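Local structure of 4-amino-4-deoxychorismate lyase (Legionella pneumophila, 3LUL) at residues B[221-224]-B[225-228]. The protein belongs to the class IV aminotransferase family of fold-type IV enzymes and carries covalently bound pyridoxal phosphate. Numbering follows the deposited sequence. Where two conformers were deposited one is given.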
ATOM      1  N   SER B 221       7.130  16.369  18.841  1.00 12.69           N
ATOM      2  CA  SER B 221       5.975  15.477  18.836  1.00 13.14           C
ATOM      3  C   SER B 221       4.807  16.272  19.377  1.00 14.23           C
ATOM      4  O   SER B 221       4.940  16.973  20.408  1.00 14.01           O
ATOM      5  CB  SER B 221       6.241  14.239  19.690  1.00 11.16           C
ATOM      6  OG  SER B 221       7.281  13.464  19.119  1.00 14.89           O
ATOM      7  N   LEU B 222       3.684  16.192  18.660  1.00 12.20           N
ATOM      8  CA  LEU B 222       2.505  17.021  18.934  1.00 11.40           C
ATOM      9  C   LEU B 222       1.296  16.146  19.212  1.00 12.38           C
ATOM     10  O   LEU B 222       0.968  15.267  18.421  1.00 10.39           O
ATOM     11  CB  LEU B 222       2.204  17.919  17.745  1.00 13.17           C
ATOM     12  CG  LEU B 222       3.203  19.030  17.440  1.00 11.18           C
ATOM     13  CD1 LEU B 222       3.066  19.504  16.001  1.00 13.70           C
ATOM     14  CD2 LEU B 222       3.032  20.178  18.437  1.00 12.14           C
ATOM     15  N   THR B 223       0.640  16.385  20.343  1.00 12.30           N
ATOM     16  CA  THR B 223      -0.602  15.666  20.683  1.00 15.35           C
ATOM     17  C   THR B 223      -1.796  16.340  19.986  1.00 15.71           C
ATOM     18  O   THR B 223      -1.672  17.464  19.445  1.00 16.21           O
ATOM     19  CB  THR B 223      -0.829  15.701  22.193  1.00 16.67           C
ATOM     20  OG1 THR B 223      -0.912  17.067  22.585  1.00 16.99           O
ATOM     21  CG2 THR B 223       0.330  15.051  22.938  1.00 16.64           C
ATOM     22  N   LYS B 224      -2.959  15.695  20.039  1.00 15.36           N
ATOM     23  CA  LYS B 224      -4.190  16.259  19.456  1.00 14.93           C
ATOM     24  C   LYS B 224      -4.568  17.555  20.192  1.00 15.68           C
ATOM     25  O   LYS B 224      -5.036  18.517  19.577  1.00 16.06           O
ATOM     26  CB  LYS B 224      -5.347  15.263  19.508  1.00 17.73           C
ATOM     27  CG  LYS B 224      -6.585  15.726  18.749  1.00 21.61           C
ATOM     28  CD  LYS B 224      -7.660  14.651  18.718  1.00 30.91           C
ATOM     29  CE  LYS B 224      -8.851  15.116  17.900  1.00 36.68           C
ATOM     30  NZ  LYS B 224     -10.118  14.413  18.269  1.00 45.93           N
ATOM     31  N   LYS B 225      -4.319  17.561  21.493  1.00 13.67           N
ATOM     32  CA  LYS B 225      -4.564  18.730  22.329  1.00 17.37           C
ATOM     33  C   LYS B 225      -3.740  19.941  21.883  1.00 16.57           C
ATOM     34  O   LYS B 225      -4.241  21.059  21.931  1.00 17.86           O
ATOM     35  CB  LYS B 225      -4.303  18.419  23.804  1.00 19.39           C
ATOM     36  CG  LYS B 225      -4.615  19.619  24.736  1.00 25.27           C
ATOM     37  CD  LYS B 225      -4.443  19.289  26.210  1.00 32.97           C
ATOM     38  CE  LYS B 225      -4.310  20.573  27.061  1.00 38.99           C
ATOM     39  NZ  LYS B 225      -5.285  21.643  26.693  1.00 36.38           N
ATOM     40  N   ARG B 226      -2.494  19.740  21.454  1.00 16.09           N
ATOM     41  CA  ARG B 226      -1.703  20.855  20.871  1.00 15.57           C
ATOM     42  C   ARG B 226      -2.352  21.471  19.653  1.00 14.09           C
ATOM     43  O   ARG B 226      -2.318  22.701  19.482  1.00 13.86           O
ATOM     44  CB  ARG B 226      -0.287  20.425  20.497  1.00 16.53           C
ATOM     45  CG  ARG B 226       0.583  20.044  21.660  1.00 22.19           C
ATOM     46  CD  ARG B 226       0.781  21.175  22.620  1.00 25.26           C
ATOM     47  NE  ARG B 226       1.266  22.390  21.963  1.00 26.13           N
ATOM     48  CZ  ARG B 226       2.548  22.713  21.774  1.00 31.08           C
ATOM     49  NH1 ARG B 226       3.533  21.916  22.185  1.00 27.74           N
ATOM     50  NH2 ARG B 226       2.852  23.862  21.164  1.00 38.43           N
ATOM     51  N   ILE B 227      -2.927  20.638  18.789  1.00 10.81           N
ATOM     52  CA  ILE B 227      -3.597  21.138  17.590  1.00 16.73           C
ATOM     53  C   ILE B 227      -4.836  21.918  17.996  1.00 17.83           C
ATOM     54  O   ILE B 227      -5.057  23.052  17.535  1.00 17.65           O
ATOM     55  CB  ILE B 227      -4.007  20.009  16.614  1.00 18.41           C
ATOM     56  CG1 ILE B 227      -2.820  19.149  16.248  1.00 23.40           C
ATOM     57  CG2 ILE B 227      -4.577  20.564  15.345  1.00 17.01           C
ATOM     58  CD1 ILE B 227      -3.247  17.810  15.591  1.00 20.88           C
ATOM     59  N   GLU B 228      -5.633  21.335  18.881  1.00 16.38           N
ATOM     60  CA  GLU B 228      -6.897  21.942  19.310  0.50 18.42           C
ATOM     61  C   GLU B 228      -6.671  23.318  19.919  1.00 17.21           C
ATOM     62  O   GLU B 228      -7.475  24.220  19.733  1.00 23.09           O
ATOM     63  CB  GLU B 228      -7.623  21.002  20.277  0.50 19.45           C
ATOM     64  CG  GLU B 228      -8.088  19.737  19.539  0.50 21.79           C
ATOM     65  CD  GLU B 228      -8.601  18.620  20.421  0.50 27.79           C
ATOM     66  OE1 GLU B 228      -8.315  18.593  21.639  0.50 29.55           O
ATOM     67  OE2 GLU B 228      -9.280  17.736  19.864  0.50 31.41           O
TER
HETATM   68  O   HOH W   1     -10.087  15.486  21.234  1.00 39.22           O
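T223 caps the N-terminus of the short helix 224-228 by turning its side chain back onto R226. With chi1 at 59°, T223 OG1 lies between the backbone N and the carbonyl carbon of its own residue, facing the first turn, where it accepts a weak hydrogen bond from R226 N at 3.3 Å. T223 OG1 also rests against the side chain of R226, 3.5 Å from R226 CG. One residue further on, E228 N donates to K224 O at 3.0 Å, whereas the preceding bond, from I227 N to T223 O, is long and weak.

The tighter packing is on the side of buried L222. L222 CD2 lies 3.9 Å from R226 CB, and the two side chains run at about a right angle. R226 is bent at chi2 and chi3, which folds its guanidinium back over L222, so that L222 CD2 sits 4.1 Å above the centre of one face of the group. A salt bridge from NH2 to E184 and a cation-pi contact with Y189 further restrain this arginine.

By contrast, the pairing of K224 with E228 is loose and tentative, since it rests on one of two deposited conformers of E228. In this conformer the extended K224 chain crosses that of E228 at a slant, with K224 CE 3.3 Å from E228 OE2, but K224 NZ reaches E228 OE2 only in a long salt bridge of 3.8 Å. A water bridges the two, donating to OE2 and accepting from NZ. The lysine's stronger partner is D249, through a salt bridge from NZ. Exposed K225, bent at chi4, pairs through NZ with D229.

The turn follows strand 217-219 and leads through the helix towards strand 232-237; I227 packs on L164 and F166 of strand 162-167, while L222 makes backbone hydrogen bonds with V172 of strand 172-175.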